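Local coordinates for type II secretion system protein L (Pseudomonas aeruginosa, PDB 6GHU), which is an inner-membrane component of the type II secretion system that helps assemble the complex and links the cytoplasmic energy-providing protein to the rest of the machinery, at residues F42-L45 with E46-R49; A64-G68 with S69-A73. All coordinates share one frame; numbering follows the deposited sequence.

Contact 1: residues F42-L45 with E46-R49; sequences FDVL and ERLR
Arg47 stands out from the first turns of helix 42-54 and swings its guanidinium back toward Val44, where Val44 CG2 meets the group obliquely, 4.4 Å from Arg47 NH2. This is the amphipathic helix that precedes the last beta hairpin in the ferredoxin-like fold of the periplasmic domain. Its backbone is regular: Glu46 N, Arg47 N, Leu48 N and Arg49 N each bond to the carbonyl four residues earlier. The side chains sort by direction. Leu45 and Leu48 serve as the hydrophobic underside. Leu45 reaches Val37, Ala39, Leu61, Ala64, Val71 and Ala73 of the sheet, while Leu48 packs on Val19 and Leu75; branched aliphatic chains suit this buried seam because they fill it without bringing in polar groups. Leu48 also lays its CB over the preceding turn, 3.4 Å from Val44 O. Val44, a compact residue, faces the loop at Glu16, Thr18 and Val19. Arg47 has CG anti to the backbone N (chi1 -172°), and a bend at chi3 turns the guanidinium back along the helix. Its NE is held by a salt bridge to Glu16, so this arginine ties helix to loop. The carboxylate of Asp43 is also near, with Asp43 OD2 5.0 Å from Arg47 NH1; this opposite charge is not in contact but may add to the local attraction. On another flank Glu46 and Arg49, three residues apart, form a side-on salt bridge at the helix surface. Arg49 is bent at chi2 and chi3, which brings NE and NH2 to separate carboxylate oxygens. Both oxygens lie in or near the guanidinium plane, while the nitrogens approach on the syn sides, somewhat out of the carboxylate plane: Arg49 NE lies 3.2 Å from Glu46 OE2, and Arg49 NH2 lies 3.0 Å from Glu46 OE1.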
loop_
_atom_site.group_PDB
_atom_site.type_symbol
_atom_site.label_atom_id
_atom_site.label_comp_id
_atom_site.label_asym_id
_atom_site.label_seq_id
_atom_site.Cartn_x
_atom_site.Cartn_y
_atom_site.Cartn_z
ATOM N N PHE A 42 -16.054 -6.299 -15.876
ATOM C CA PHE A 42 -15.389 -5.072 -16.297
ATOM C C PHE A 42 -16.084 -3.836 -15.739
ATOM O O PHE A 42 -15.422 -2.833 -15.448
ATOM C CB PHE A 42 -15.328 -5.011 -17.829
ATOM C CG PHE A 42 -14.687 -6.217 -18.462
ATOM C CD1 PHE A 42 -15.451 -7.132 -19.170
ATOM C CD2 PHE A 42 -13.329 -6.445 -18.337
ATOM C CE1 PHE A 42 -14.869 -8.244 -19.750
ATOM C CE2 PHE A 42 -12.738 -7.564 -18.915
ATOM C CZ PHE A 42 -13.507 -8.459 -19.622
ATOM N N ASP A 43 -17.411 -3.886 -15.578
ATOM C CA ASP A 43 -18.139 -2.732 -15.058
ATOM C C ASP A 43 -17.675 -2.368 -13.655
ATOM O O ASP A 43 -17.712 -1.192 -13.270
ATOM C CB ASP A 43 -19.641 -3.015 -15.055
ATOM C CG ASP A 43 -20.014 -4.182 -14.155
ATOM O OD1 ASP A 43 -19.435 -5.277 -14.317
ATOM O OD2 ASP A 43 -20.883 -4.004 -13.277
ATOM N N VAL A 44 -17.252 -3.361 -12.876
ATOM C CA VAL A 44 -16.763 -3.102 -11.529
ATOM C C VAL A 44 -15.397 -2.427 -11.578
ATOM O O VAL A 44 -15.101 -1.538 -10.773
ATOM C CB VAL A 44 -16.727 -4.414 -10.723
ATOM C CG1 VAL A 44 -16.195 -4.171 -9.309
ATOM C CG2 VAL A 44 -18.115 -5.040 -10.672
ATOM N N LEU A 45 -14.541 -2.837 -12.520
ATOM C CA LEU A 45 -13.241 -2.192 -12.657
ATOM C C LEU A 45 -13.396 -0.756 -13.135
ATOM O O LEU A 45 -12.674 0.138 -12.678
ATOM C CB LEU A 45 -12.354 -2.977 -13.625
ATOM C CG LEU A 45 -11.920 -4.383 -13.219
ATOM C CD1 LEU A 45 -11.146 -5.029 -14.354
ATOM C CD2 LEU A 45 -11.085 -4.344 -11.961
ATOM N N GLU A 46 -14.330 -0.520 -14.061
ATOM C CA GLU A 46 -14.567 0.830 -14.560
ATOM C C GLU A 46 -15.159 1.713 -13.475
ATOM O O GLU A 46 -14.797 2.890 -13.359
ATOM C CB GLU A 46 -15.490 0.784 -15.780
ATOM C CG GLU A 46 -16.098 2.128 -16.191
ATOM C CD GLU A 46 -15.066 3.227 -16.410
ATOM O OE1 GLU A 46 -15.415 4.410 -16.210
ATOM O OE2 GLU A 46 -13.915 2.917 -16.787
ATOM N N ARG A 47 -16.068 1.163 -12.668
ATOM C CA ARG A 47 -16.635 1.938 -11.573
ATOM C C ARG A 47 -15.560 2.291 -10.556
ATOM O O ARG A 47 -15.496 3.426 -10.076
ATOM C CB ARG A 47 -17.771 1.157 -10.914
ATOM C CG ARG A 47 -18.550 1.958 -9.883
ATOM C CD ARG A 47 -19.823 1.244 -9.483
ATOM N NE ARG A 47 -19.547 0.018 -8.742
ATOM C CZ ARG A 47 -20.371 -1.023 -8.674
ATOM N NH1 ARG A 47 -21.532 -1.004 -9.315
ATOM N NH2 ARG A 47 -20.029 -2.096 -7.972
ATOM N N LEU A 48 -14.698 1.329 -10.228
ATOM C CA LEU A 48 -13.599 1.587 -9.308
ATOM C C LEU A 48 -12.653 2.657 -9.850
ATOM O O LEU A 48 -12.207 3.534 -9.103
ATOM C CB LEU A 48 -12.838 0.291 -9.036
ATOM C CG LEU A 48 -11.533 0.458 -8.253
ATOM C CD1 LEU A 48 -11.797 1.157 -6.931
ATOM C CD2 LEU A 48 -10.877 -0.882 -8.022
ATOM N N ARG A 49 -12.314 2.591 -11.138
ATOM C CA ARG A 49 -11.484 3.639 -11.724
ATOM C C ARG A 49 -12.159 4.994 -11.571
ATOM O O ARG A 49 -11.526 5.977 -11.168
ATOM C CB ARG A 49 -11.214 3.346 -13.199
ATOM C CG ARG A 49 -10.261 4.336 -13.872
ATOM C CD ARG A 49 -10.613 4.556 -15.337
ATOM N NE ARG A 49 -11.975 5.067 -15.496
ATOM C CZ ARG A 49 -12.340 6.329 -15.284
ATOM N NH1 ARG A 49 -11.451 7.233 -14.897
ATOM N NH2 ARG A 49 -13.604 6.690 -15.451
#

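Contact 2: residues A64-G68 with S69-A73; sequences ASRDG and STVSA
Ser69 and Gly68 are the central residues of the type II' turn from Asp67 to Thr70, in the beta hairpin that joins strands 59-67 and 70-77 of this ferredoxin-like fold. Gly68 takes a positive phi (68°), easy for a residue without a side chain, and the small Ser69 fits the next corner. At the edge of the Arg66 guanidinium, Arg66 NH1 gives a weak bond to Gly68 O and lies 3.2 Å from Ser69 O. Thr70 begins the returning strand: its O receives Asp67 N at 2.9 Å, nearly in line with the carbonyl, whereas Thr70 N gives only a weak bond to Asp67 O. Val71 sits opposite Arg66 in a non-hydrogen-bonded pair. Its CG1 rests over one guanidinium face, offset toward the rim, 3.6 Å from Arg66 NH2; a bend at chi3 (-65°) turns the group there, and Arg66 NH2 is hydrogen-bonded to Pro40 O. Beta branching suits Val71 to an extended strand, and its apolar branches also reach Phe42 and Leu45. Ser72 exchanges two backbone bonds with Ser65, and its hydroxyl donates to a water that in turn donates to Ser65 O and Asp67 OD2. Ala73, small enough for close strand packing, touches Ala64 methyl to methyl, with Ala73 CB 3.8 Å from Ala64 CB.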
loop_
_atom_site.group_PDB
_atom_site.type_symbol
_atom_site.label_atom_id
_atom_site.label_comp_id
_atom_site.label_asym_id
_atom_site.label_seq_id
_atom_site.Cartn_x
_atom_site.Cartn_y
_atom_site.Cartn_z
ATOM N N ALA A 64 -7.961 -5.250 -19.366
ATOM C CA ALA A 64 -8.577 -6.271 -18.536
ATOM C C ALA A 64 -8.994 -7.468 -19.382
ATOM O O ALA A 64 -9.335 -7.332 -20.560
ATOM C CB ALA A 64 -9.797 -5.710 -17.796
ATOM N N SER A 65 -8.972 -8.645 -18.763
ATOM C CA SER A 65 -9.368 -9.878 -19.418
ATOM C C SER A 65 -10.089 -10.766 -18.417
ATOM O O SER A 65 -9.820 -10.715 -17.214
ATOM C CB SER A 65 -8.151 -10.612 -19.993
ATOM O OG SER A 65 -8.475 -11.957 -20.283
ATOM N N ARG A 66 -10.998 -11.592 -18.923
ATOM C CA ARG A 66 -11.746 -12.522 -18.089
ATOM C C ARG A 66 -11.094 -13.897 -18.091
ATOM O O ARG A 66 -10.621 -14.371 -19.128
ATOM C CB ARG A 66 -13.194 -12.655 -18.562
ATOM C CG ARG A 66 -13.956 -13.711 -17.785
ATOM C CD ARG A 66 -15.428 -13.681 -18.077
ATOM N NE ARG A 66 -16.072 -12.446 -17.642
ATOM C CZ ARG A 66 -16.370 -12.158 -16.382
ATOM N NH1 ARG A 66 -16.046 -12.996 -15.401
ATOM N NH2 ARG A 66 -16.987 -11.020 -16.103
ATOM N N ASP A 67 -11.084 -14.533 -16.919
ATOM C CA ASP A 67 -10.711 -15.937 -16.773
ATOM C C ASP A 67 -11.656 -16.545 -15.747
ATOM O O ASP A 67 -11.569 -16.230 -14.556
ATOM C CB ASP A 67 -9.254 -16.097 -16.337
ATOM C CG ASP A 67 -8.282 -16.002 -17.500
ATOM O OD1 ASP A 67 -8.388 -16.823 -18.440
ATOM O OD2 ASP A 67 -7.412 -15.103 -17.476
ATOM N N GLY A 68 -12.568 -17.390 -16.206
ATOM C CA GLY A 68 -13.535 -17.980 -15.294
ATOM C C GLY A 68 -14.504 -16.936 -14.771
ATOM O O GLY A 68 -15.111 -16.176 -15.535
ATOM N N SER A 69 -14.639 -16.882 -13.448
ATOM C CA SER A 69 -15.630 -16.036 -12.801
ATOM C C SER A 69 -15.193 -14.587 -12.632
ATOM O O SER A 69 -16.027 -13.756 -12.253
ATOM C CB SER A 69 -15.974 -16.610 -11.427
ATOM O OG SER A 69 -16.499 -17.921 -11.549
ATOM N N THR A 70 -13.929 -14.253 -12.891
ATOM C CA THR A 70 -13.418 -12.917 -12.612
ATOM C C THR A 70 -12.698 -12.345 -13.827
ATOM O O THR A 70 -12.287 -13.069 -14.737
ATOM C CB THR A 70 -12.462 -12.916 -11.402
ATOM O OG1 THR A 70 -11.378 -13.825 -11.632
ATOM C CG2 THR A 70 -13.190 -13.328 -10.137
ATOM N N VAL A 71 -12.587 -11.019 -13.837
ATOM C CA VAL A 71 -11.695 -10.295 -14.735
ATOM C C VAL A 71 -10.535 -9.756 -13.902
ATOM O O VAL A 71 -10.631 -9.598 -12.682
ATOM C CB VAL A 71 -12.421 -9.156 -15.486
ATOM C CG1 VAL A 71 -13.638 -9.700 -16.231
ATOM C CG2 VAL A 71 -12.861 -8.060 -14.528
ATOM N N SER A 72 -9.421 -9.474 -14.576
ATOM C CA SER A 72 -8.218 -8.998 -13.910
ATOM C C SER A 72 -7.609 -7.875 -14.729
ATOM O O SER A 72 -7.730 -7.843 -15.957
ATOM C CB SER A 72 -7.184 -10.111 -13.720
ATOM O OG SER A 72 -6.701 -10.562 -14.967
ATOM N N ALA A 73 -6.958 -6.951 -14.030
ATOM C CA ALA A 73 -6.343 -5.795 -14.664
ATOM C C ALA A 73 -5.305 -5.224 -13.712
ATOM O O ALA A 73 -5.234 -5.595 -12.538
ATOM C CB ALA A 73 -7.386 -4.736 -15.024
HETATM O O HOH W 1 -8.429 -12.796 -15.691
#

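Helix 42-54 of contact 1 lies against the hairpin of contact 2, the two centres being about 12 Å apart, and their inward-facing side chains pack together, with Leu45, Val71 and Ala73 buried. Val71 is the meeting point: its two methyl branches are divided between the helix residues, Leu45 CD1 lying 3.5 Å from Val71 CG2, and Phe42 CE2 3.5 Å from Val71 CG1. Phe42 and Leu45 also both touch Ala64, with Phe42 CD2 3.6 Å and Leu45 CD1 3.8 Å from Ala64 CB. Val71 CG1 touches both the Phe42 ring and the Arg66 guanidinium. Contact 1 lies within the helix, and contact 2 at the turn end of the hairpin under its N-terminal part.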